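Local coordinates for protein SidF, inhibitor of growth family, member 3 (Legionella pneumophila subsp. pneumophila, PDB 4FYE) that dephosphorylates phosphoinositides, acting as a Legionella phosphatase probably directed at phosphatidylinositol phosphates of membranes, at residues L30-R38 and D70-N81; S268-Y276 and I290-V301. The protein carries 1 engineered substitution. All coordinates share one frame; numbering follows the deposited sequence.

How the contacts relate
Contact 1 closes before contact 2 opens along the chain, and the two do not touch: their centres are 31 Å apart and their nearest atoms about 14 Å. What relates them is the six-stranded mixed sheet. Residues 30-38 lead into strand 39-42, and residues 268-276 begin at the last residue of strand 260-268; these are the two outermost strands of that sheet. Each loop is laid against a helix that follows it, 71-92 in contact 1 and 284-311 in contact 2. Contact 1 is partly buried, 25 Å from the centre of the chain, whereas contact 2 is buried and 14 Å from it. Opposite edges of one sheet are thus tied to different helical surroundings.

Contact 1. Residues L30-R38 and D70-N81; sequences LAYGYPGER and DVIQEANNYIDN
The loop that leads into edge strand 39-42 lies along the first turns of helix 71-92, where Tyr34 meets the N-cap residue Asp70 and Ala31 meets Asn81. At the N-terminal end of the helix, Tyr34 OH accepts from Asp70 N (2.9 Å) and donates to Glu74 OE2 (2.7 Å), on the anti side and 26° out of the carboxylate plane. Glu74 OE2 also hydrogen-bonds Ser715, so this oxygen has two partners. Gln73 CB lies over one face of the Tyr34 ring in a CH-pi contact, 3.9 Å from the centroid and 12° off the normal. Because Gln73 bends at chi2 (-63°), its amide turns back and OE1 accepts Tyr34 N at 2.9 Å.

One turn on, Asn77 ND2 makes a weak bond to Tyr32 O, a carbonyl that also receives Arg38 NH1 at 2.8 Å. At the far end Asn81 reads both backbone groups of Ala31: OD1 takes the N-H on a lone pair at 2.8 Å, and ND2 gives to Ala31 O at 3.1 Å. Polar side chains spaced four residues apart, Gln73, Asn77 and Asn81, thus form one stripe on a helix face whose amides bond the backbone of a loop without regular secondary structure.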
loop_
_atom_site.group_PDB
_atom_site.type_symbol
_atom_site.label_atom_id
_atom_site.label_comp_id
_atom_site.label_asym_id
_atom_site.label_seq_id
_atom_site.Cartn_x
_atom_site.Cartn_y
_atom_site.Cartn_z
ATOM N N LEU A 30 -2.100 21.953 4.759
ATOM C CA LEU A 30 -2.642 21.487 6.029
ATOM C C LEU A 30 -1.520 21.552 7.064
ATOM O O LEU A 30 -0.345 21.686 6.707
ATOM C CB LEU A 30 -3.210 20.063 5.876
ATOM C CG LEU A 30 -2.201 18.897 5.845
ATOM C CD1 LEU A 30 -2.316 17.960 7.061
ATOM C CD2 LEU A 30 -2.408 18.130 4.569
ATOM N N ALA A 31 -1.876 21.468 8.335
ATOM C CA ALA A 31 -0.871 21.615 9.368
ATOM C C ALA A 31 -0.244 20.289 9.736
ATOM O O ALA A 31 -0.922 19.322 10.075
ATOM C CB ALA A 31 -1.456 22.272 10.591
ATOM N N TYR A 32 1.070 20.260 9.657
ATOM C CA TYR A 32 1.841 19.080 10.067
ATOM C C TYR A 32 2.562 19.164 11.427
ATOM O O TYR A 32 2.891 18.108 11.987
ATOM C CB TYR A 32 2.873 18.860 9.013
ATOM C CG TYR A 32 2.298 18.402 7.744
ATOM C CD1 TYR A 32 2.030 17.017 7.536
ATOM C CD2 TYR A 32 2.036 19.304 6.715
ATOM C CE1 TYR A 32 1.517 16.557 6.323
ATOM C CE2 TYR A 32 1.516 18.849 5.497
ATOM C CZ TYR A 32 1.267 17.498 5.310
ATOM O OH TYR A 32 0.818 17.067 4.087
ATOM N N GLY A 33 2.798 20.394 11.926
ATOM C CA GLY A 33 3.473 20.688 13.184
ATOM C C GLY A 33 4.948 20.290 13.132
ATOM O O GLY A 33 5.501 20.070 12.052
ATOM N N TYR A 34 5.578 20.146 14.301
ATOM C CA TYR A 34 7.004 19.923 14.364
ATOM C C TYR A 34 7.766 20.915 13.440
ATOM O O TYR A 34 8.489 20.511 12.514
ATOM C CB TYR A 34 7.337 18.451 14.054
ATOM C CG TYR A 34 6.530 17.430 14.872
ATOM C CD1 TYR A 34 7.037 16.909 16.107
ATOM C CD2 TYR A 34 5.251 17.014 14.462
ATOM C CE1 TYR A 34 6.306 16.007 16.874
ATOM C CE2 TYR A 34 4.503 16.126 15.245
ATOM C CZ TYR A 34 5.047 15.603 16.429
ATOM O OH TYR A 34 4.303 14.691 17.190
ATOM N N PRO A 35 7.622 22.220 13.699
ATOM C CA PRO A 35 8.371 23.175 12.858
ATOM C C PRO A 35 9.917 22.902 12.798
ATOM O O PRO A 35 10.534 22.560 13.788
ATOM C CB PRO A 35 8.051 24.535 13.483
ATOM C CG PRO A 35 7.705 24.242 14.936
ATOM C CD PRO A 35 7.050 22.855 14.905
ATOM N N GLY A 36 10.518 22.998 11.621
ATOM C CA GLY A 36 11.936 22.701 11.489
ATOM C C GLY A 36 12.236 21.219 11.443
ATOM O O GLY A 36 13.326 20.859 11.082
ATOM N N GLU A 37 11.298 20.338 11.784
ATOM C CA GLU A 37 11.515 18.918 11.462
ATOM C C GLU A 37 10.667 18.572 10.226
ATOM O O GLU A 37 11.224 18.083 9.244
ATOM C CB GLU A 37 11.288 17.960 12.635
ATOM C CG GLU A 37 10.925 16.519 12.201
ATOM C CD GLU A 37 10.493 15.520 13.354
ATOM O OE1 GLU A 37 10.350 15.887 14.566
ATOM O OE2 GLU A 37 10.296 14.301 13.061
ATOM N N ARG A 38 9.359 18.884 10.248
ATOM C CA ARG A 38 8.449 18.612 9.077
ATOM C C ARG A 38 8.492 19.810 8.130
ATOM O O ARG A 38 7.723 20.776 8.242
ATOM C CB ARG A 38 7.024 18.225 9.504
ATOM C CG ARG A 38 6.950 16.870 10.232
ATOM C CD ARG A 38 5.538 16.584 10.678
ATOM N NE ARG A 38 5.432 15.274 11.291
ATOM C CZ ARG A 38 4.305 14.721 11.748
ATOM N NH1 ARG A 38 3.145 15.369 11.713
ATOM N NH2 ARG A 38 4.335 13.506 12.268
ATOM N N ASP A 70 4.808 14.233 20.048
ATOM C CA ASP A 70 4.795 15.330 20.978
ATOM C C ASP A 70 3.345 15.813 21.132
ATOM O O ASP A 70 2.775 16.293 20.141
ATOM C CB ASP A 70 5.679 16.433 20.403
ATOM C CG ASP A 70 5.707 17.692 21.312
ATOM O OD1 ASP A 70 4.677 17.991 21.976
ATOM O OD2 ASP A 70 6.741 18.389 21.358
ATOM N N VAL A 71 2.733 15.714 22.317
ATOM C CA VAL A 71 1.265 15.993 22.378
ATOM C C VAL A 71 0.846 17.448 22.150
ATOM O O VAL A 71 -0.198 17.738 21.565
ATOM C CB VAL A 71 0.520 15.420 23.598
ATOM C CG1 VAL A 71 0.579 13.917 23.582
ATOM C CG2 VAL A 71 1.069 15.937 24.891
ATOM N N ILE A 72 1.688 18.369 22.552
ATOM C CA ILE A 72 1.473 19.760 22.103
ATOM C C ILE A 72 1.350 19.955 20.587
ATOM O O ILE A 72 0.382 20.568 20.123
ATOM C CB ILE A 72 2.509 20.707 22.676
ATOM C CG1 ILE A 72 2.417 20.594 24.198
ATOM C CG2 ILE A 72 2.176 22.168 22.261
ATOM C CD1 ILE A 72 3.520 21.395 24.891
ATOM N N GLN A 73 2.309 19.419 19.841
ATOM C CA GLN A 73 2.284 19.504 18.395
ATOM C C GLN A 73 1.056 18.832 17.818
ATOM O O GLN A 73 0.437 19.406 16.947
ATOM C CB GLN A 73 3.553 18.955 17.745
ATOM C CG GLN A 73 4.808 19.658 18.202
ATOM C CD GLN A 73 4.785 21.110 17.817
ATOM O OE1 GLN A 73 4.570 21.437 16.636
ATOM N NE2 GLN A 73 4.961 21.999 18.804
ATOM N N GLU A 74 0.684 17.663 18.319
ATOM C CA GLU A 74 -0.454 16.941 17.764
ATOM C C GLU A 74 -1.739 17.698 18.088
ATOM O O GLU A 74 -2.653 17.749 17.286
ATOM C CB GLU A 74 -0.544 15.512 18.342
ATOM C CG GLU A 74 0.687 14.645 18.029
ATOM C CD GLU A 74 0.855 14.335 16.526
ATOM O OE1 GLU A 74 -0.092 14.475 15.718
ATOM O OE2 GLU A 74 1.966 13.960 16.139
ATOM N N ALA A 75 -1.812 18.225 19.295
ATOM C CA ALA A 75 -2.898 19.120 19.666
ATOM C C ALA A 75 -3.016 20.310 18.720
ATOM O O ALA A 75 -4.116 20.610 18.270
ATOM C CB ALA A 75 -2.724 19.594 21.073
ATOM N N ASN A 76 -1.894 20.969 18.397
ATOM C CA ASN A 76 -1.922 22.046 17.397
ATOM C C ASN A 76 -2.394 21.577 16.042
ATOM O O ASN A 76 -3.207 22.255 15.448
ATOM C CB ASN A 76 -0.582 22.705 17.216
ATOM C CG ASN A 76 -0.162 23.552 18.406
ATOM O OD1 ASN A 76 -0.882 23.727 19.361
ATOM N ND2 ASN A 76 1.050 24.014 18.361
ATOM N N ASN A 77 -1.909 20.428 15.559
ATOM C CA ASN A 77 -2.368 19.851 14.292
ATOM C C ASN A 77 -3.872 19.587 14.283
ATOM O O ASN A 77 -4.600 19.981 13.389
ATOM C CB ASN A 77 -1.643 18.535 14.008
ATOM C CG ASN A 77 -0.196 18.760 13.698
ATOM O OD1 ASN A 77 0.197 19.882 13.390
ATOM N ND2 ASN A 77 0.614 17.709 13.798
ATOM N N TYR A 78 -4.316 18.906 15.303
ATOM C CA TYR A 78 -5.719 18.710 15.511
ATOM C C TYR A 78 -6.471 19.971 15.541
ATOM O O TYR A 78 -7.440 20.028 14.859
ATOM C CB TYR A 78 -5.998 17.968 16.807
ATOM C CG TYR A 78 -7.451 17.614 16.894
ATOM C CD1 TYR A 78 -7.928 16.460 16.326
ATOM C CD2 TYR A 78 -8.359 18.456 17.525
ATOM C CE1 TYR A 78 -9.263 16.128 16.424
ATOM C CE2 TYR A 78 -9.669 18.118 17.630
ATOM C CZ TYR A 78 -10.099 16.951 17.056
ATOM O OH TYR A 78 -11.407 16.598 17.148
ATOM N N ILE A 79 -6.055 20.986 16.326
ATOM C CA ILE A 79 -6.825 22.221 16.359
ATOM C C ILE A 79 -6.955 22.827 14.929
ATOM O O ILE A 79 -8.048 23.093 14.449
ATOM C CB ILE A 79 -6.218 23.286 17.279
ATOM C CG1 ILE A 79 -5.934 22.819 18.723
ATOM C CG2 ILE A 79 -7.029 24.548 17.256
ATOM C CD1 ILE A 79 -7.086 22.475 19.581
ATOM N N ASP A 80 -5.835 23.009 14.246
ATOM C CA ASP A 80 -5.763 23.783 13.025
ATOM C C ASP A 80 -6.484 23.070 11.922
ATOM O O ASP A 80 -7.154 23.720 11.109
ATOM C CB ASP A 80 -4.294 23.984 12.574
ATOM C CG ASP A 80 -3.503 24.927 13.495
ATOM O OD1 ASP A 80 -4.109 25.686 14.300
ATOM O OD2 ASP A 80 -2.248 24.903 13.430
ATOM N N ASN A 81 -6.315 21.748 11.875
ATOM C CA ASN A 81 -6.867 20.960 10.779
ATOM C C ASN A 81 -8.401 20.870 10.920
ATOM O O ASN A 81 -9.093 20.970 9.954
ATOM C CB ASN A 81 -6.190 19.595 10.622
ATOM C CG ASN A 81 -4.724 19.692 10.106
ATOM O OD1 ASN A 81 -4.367 20.590 9.371
ATOM N ND2 ASN A 81 -3.893 18.749 10.494
#

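Contact 2. Residues S268-Y276 and I290-V301; sequences SGPGARMPY and IKAVTLINQEEV
At the apolar centre the Pro275 ring and Val293 reach toward each other, Pro275 CD lying 3.7 Å from Val293 CG1. Beside them, Met274 runs alongside Thr294, both side chains pointing the same way, although the placement of the threonine methyl is doubtful. Ile290 extends the patch more loosely, its CG2 4.4 Å from Met274 SD. Pro275 is the centre of an inverse gamma turn, closed by a weak bond from Tyr276 N to Met274 O, which bends the chain just where its ring rests on the helix. At the other end of the loop Pro270, which follows a cis peptide bond, crosses Val301 at about a right angle, with Pro270 CG 4.1 Å from Val301 CG2.

Arg273 lies between these two apolar ends. Its carbonyl faces Asn297 ND2, which is modelled as donating to it; the separation is too short to be trusted. Asn297 OD1 accepts from Gly242 N at the other end of the amide. The side chain of Arg273 bends at chi2 and chi3 (-129°) to bring its guanidinium level with the Gln298 amide, the planes 10° apart. Arg273 NH1 then donates to a lone pair of Gln298 OE1 at 2.8 Å, with an N-H...O angle of 145°. Pro270 CG sits 3.6 Å above the guanidinium plane of Arg273, offset toward its rim. Arg273 NH2 forms a salt bridge with Glu356, whose other oxygen accepts from Gln298 NE2, so the carboxylate joins both partners and probably balances the buried positive charge.

Glu356 and Tyr358, the latter in a cation-pi contact with Arg273, belong to strand 353-360. Thr643 of neighbouring strand 641-645 touches Pro270 and Arg273, helix 373-387 packs on Met274 and Thr294, and helix 482-514 meets helix 284-311 through Ala292, Leu295 and Ile296.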
loop_
_atom_site.group_PDB
_atom_site.type_symbol
_atom_site.label_atom_id
_atom_site.label_comp_id
_atom_site.label_asym_id
_atom_site.label_seq_id
_atom_site.Cartn_x
_atom_site.Cartn_y
_atom_site.Cartn_z
ATOM N N SER A 268 1.349 1.708 -1.579
ATOM C CA SER A 268 0.683 1.677 -0.289
ATOM C C SER A 268 -0.775 1.931 -0.580
ATOM O O SER A 268 -1.144 2.972 -1.178
ATOM C CB SER A 268 1.257 2.734 0.670
ATOM O OG SER A 268 0.302 3.177 1.608
ATOM N N GLY A 269 -1.621 1.001 -0.174
ATOM C CA GLY A 269 -3.006 1.019 -0.578
ATOM C C GLY A 269 -3.163 0.260 -1.874
ATOM O O GLY A 269 -2.256 -0.419 -2.310
ATOM N N PRO A 270 -4.333 0.344 -2.475
ATOM C CA PRO A 270 -5.411 1.177 -1.969
ATOM C C PRO A 270 -6.028 0.577 -0.725
ATOM O O PRO A 270 -5.863 -0.601 -0.442
ATOM C CB PRO A 270 -6.415 1.151 -3.108
ATOM C CG PRO A 270 -6.230 -0.186 -3.714
ATOM C CD PRO A 270 -4.799 -0.580 -3.516
ATOM N N GLY A 271 -6.760 1.399 0.004
ATOM C CA GLY A 271 -7.403 0.958 1.218
ATOM C C GLY A 271 -8.591 0.231 0.658
ATOM O O GLY A 271 -8.545 -0.175 -0.491
ATOM N N ALA A 272 -9.630 0.004 1.439
ATOM C CA ALA A 272 -10.718 -0.782 0.905
ATOM C C ALA A 272 -11.187 -0.119 -0.381
ATOM O O ALA A 272 -11.319 1.100 -0.468
ATOM C CB ALA A 272 -11.849 -0.870 1.906
ATOM N N ARG A 273 -11.420 -0.952 -1.384
ATOM C CA ARG A 273 -11.778 -0.514 -2.718
ATOM C C ARG A 273 -13.251 -0.279 -2.708
ATOM O O ARG A 273 -13.849 0.076 -3.710
ATOM C CB ARG A 273 -11.494 -1.613 -3.722
ATOM C CG ARG A 273 -10.085 -1.622 -4.259
ATOM C CD ARG A 273 -9.661 -3.033 -4.579
ATOM N NE ARG A 273 -8.384 -3.330 -3.970
ATOM C CZ ARG A 273 -7.332 -3.761 -4.639
ATOM N NH1 ARG A 273 -7.412 -3.950 -5.941
ATOM N NH2 ARG A 273 -6.203 -4.003 -4.006
ATOM N N MET A 274 -13.846 -0.539 -1.561
ATOM C CA MET A 274 -15.242 -0.514 -1.466
ATOM C C MET A 274 -15.596 0.423 -0.398
ATOM O O MET A 274 -14.895 0.518 0.590
ATOM C CB MET A 274 -15.719 -1.876 -1.132
ATOM C CG MET A 274 -15.038 -2.434 0.063
ATOM S SD MET A 274 -16.272 -3.579 0.687
ATOM C CE MET A 274 -15.720 -4.967 -0.289
ATOM N N PRO A 275 -16.700 1.139 -0.597
ATOM C CA PRO A 275 -17.123 2.051 0.441
ATOM C C PRO A 275 -17.766 1.269 1.600
ATOM O O PRO A 275 -18.978 1.019 1.643
ATOM C CB PRO A 275 -18.106 2.978 -0.285
ATOM C CG PRO A 275 -18.398 2.339 -1.623
ATOM C CD PRO A 275 -17.680 1.030 -1.695
ATOM N N TYR A 276 -16.901 0.860 2.503
ATOM C CA TYR A 276 -17.230 0.236 3.781
ATOM C C TYR A 276 -18.464 0.761 4.551
ATOM O O TYR A 276 -19.344 -0.018 4.916
ATOM C CB TYR A 276 -15.996 0.334 4.703
ATOM C CG TYR A 276 -15.232 1.687 4.743
ATOM C CD1 TYR A 276 -15.676 2.842 4.047
ATOM C CD2 TYR A 276 -14.069 1.804 5.507
ATOM C CE1 TYR A 276 -14.965 4.040 4.106
ATOM C CE2 TYR A 276 -13.356 2.989 5.573
ATOM C CZ TYR A 276 -13.801 4.098 4.881
ATOM O OH TYR A 276 -13.060 5.245 4.985
ATOM N N ILE A 290 -22.754 -2.065 -3.907
ATOM C CA ILE A 290 -21.450 -2.042 -3.261
ATOM C C ILE A 290 -20.471 -2.949 -3.992
ATOM O O ILE A 290 -19.317 -2.550 -4.226
ATOM C CB ILE A 290 -21.541 -2.397 -1.761
ATOM C CG1 ILE A 290 -22.219 -1.249 -1.023
ATOM C CG2 ILE A 290 -20.141 -2.609 -1.185
ATOM C CD1 ILE A 290 -22.844 -1.611 0.326
ATOM N N LYS A 291 -20.925 -4.153 -4.355
ATOM C CA LYS A 291 -20.140 -5.038 -5.228
ATOM C C LYS A 291 -19.731 -4.371 -6.542
ATOM O O LYS A 291 -18.657 -4.646 -7.063
ATOM C CB LYS A 291 -20.905 -6.315 -5.539
ATOM C CG LYS A 291 -20.300 -7.562 -4.941
ATOM C CD LYS A 291 -21.165 -8.811 -5.147
ATOM C CE LYS A 291 -22.031 -9.098 -3.925
ATOM N NZ LYS A 291 -22.572 -10.482 -3.934
ATOM N N ALA A 292 -20.596 -3.510 -7.080
ATOM C CA ALA A 292 -20.338 -2.886 -8.377
ATOM C C ALA A 292 -19.273 -1.811 -8.273
ATOM O O ALA A 292 -18.436 -1.668 -9.191
ATOM C CB ALA A 292 -21.598 -2.285 -8.966
ATOM N N VAL A 293 -19.353 -1.032 -7.185
ATOM C CA VAL A 293 -18.402 0.036 -6.976
ATOM C C VAL A 293 -17.032 -0.582 -6.815
ATOM O O VAL A 293 -16.042 -0.022 -7.251
ATOM C CB VAL A 293 -18.729 0.810 -5.718
ATOM C CG1 VAL A 293 -17.569 1.668 -5.293
ATOM C CG2 VAL A 293 -19.970 1.640 -5.967
ATOM N N THR A 294 -16.969 -1.759 -6.221
ATOM C CA THR A 294 -15.676 -2.268 -6.000
ATOM C C THR A 294 -15.066 -2.691 -7.315
ATOM O O THR A 294 -13.841 -2.526 -7.503
ATOM C CB THR A 294 -15.507 -3.248 -4.778
ATOM O OG1 THR A 294 -15.005 -4.525 -5.182
ATOM C CG2 THR A 294 -16.736 -3.369 -3.859
ATOM N N LEU A 295 -15.919 -3.167 -8.246
ATOM C CA LEU A 295 -15.507 -3.449 -9.609
ATOM C C LEU A 295 -15.092 -2.142 -10.343
ATOM O O LEU A 295 -14.023 -2.042 -10.943
ATOM C CB LEU A 295 -16.656 -4.059 -10.358
ATOM C CG LEU A 295 -16.536 -5.164 -11.397
ATOM C CD1 LEU A 295 -17.330 -4.713 -12.605
ATOM C CD2 LEU A 295 -15.130 -5.512 -11.802
ATOM N N ILE A 296 -15.930 -1.133 -10.276
ATOM C CA ILE A 296 -15.593 0.174 -10.759
ATOM C C ILE A 296 -14.188 0.653 -10.252
ATOM O O ILE A 296 -13.274 0.955 -11.069
ATOM C CB ILE A 296 -16.758 1.119 -10.442
ATOM C CG1 ILE A 296 -17.896 0.848 -11.454
ATOM C CG2 ILE A 296 -16.302 2.563 -10.469
ATOM C CD1 ILE A 296 -19.239 1.453 -11.086
ATOM N N ASN A 297 -13.995 0.680 -8.936
ATOM C CA ASN A 297 -12.688 0.947 -8.364
ATOM C C ASN A 297 -11.621 -0.043 -8.771
ATOM O O ASN A 297 -10.478 0.367 -8.981
ATOM C CB ASN A 297 -12.803 0.947 -6.888
ATOM C CG ASN A 297 -13.598 2.108 -6.390
ATOM O OD1 ASN A 297 -13.922 3.061 -7.145
ATOM N ND2 ASN A 297 -13.907 2.066 -5.095
ATOM N N GLN A 298 -11.965 -1.331 -8.922
ATOM C CA GLN A 298 -11.000 -2.254 -9.520
ATOM C C GLN A 298 -10.500 -1.764 -10.907
ATOM O O GLN A 298 -9.321 -1.890 -11.197
ATOM C CB GLN A 298 -11.543 -3.669 -9.659
ATOM C CG GLN A 298 -10.421 -4.644 -9.989
ATOM C CD GLN A 298 -9.283 -4.601 -8.980
ATOM O OE1 GLN A 298 -9.524 -4.422 -7.791
ATOM N NE2 GLN A 298 -8.046 -4.832 -9.441
ATOM N N GLU A 299 -11.359 -1.210 -11.764
ATOM C CA GLU A 299 -10.816 -0.703 -13.005
ATOM C C GLU A 299 -9.868 0.483 -12.829
ATOM O O GLU A 299 -8.817 0.520 -13.485
ATOM C CB GLU A 299 -11.796 -0.635 -14.215
ATOM C CG GLU A 299 -12.909 0.412 -14.185
ATOM C CD GLU A 299 -13.607 0.623 -15.550
ATOM O OE1 GLU A 299 -14.095 1.742 -15.799
ATOM O OE2 GLU A 299 -13.704 -0.289 -16.395
ATOM N N GLU A 300 -10.119 1.343 -11.847
ATOM C CA GLU A 300 -9.204 2.442 -11.567
ATOM C C GLU A 300 -7.855 1.904 -11.163
ATOM O O GLU A 300 -6.821 2.370 -11.616
ATOM C CB GLU A 300 -9.758 3.369 -10.502
ATOM C CG GLU A 300 -8.936 4.654 -10.237
ATOM C CD GLU A 300 -9.213 5.319 -8.865
ATOM O OE1 GLU A 300 -8.337 6.085 -8.365
ATOM O OE2 GLU A 300 -10.281 5.080 -8.239
ATOM N N VAL A 301 -7.862 0.880 -10.327
ATOM C CA VAL A 301 -6.627 0.201 -9.979
ATOM C C VAL A 301 -5.873 -0.303 -11.221
ATOM O O VAL A 301 -4.651 -0.300 -11.217
ATOM C CB VAL A 301 -6.896 -0.974 -8.980
ATOM C CG1 VAL A 301 -5.701 -1.950 -8.825
ATOM C CG2 VAL A 301 -7.334 -0.407 -7.667
#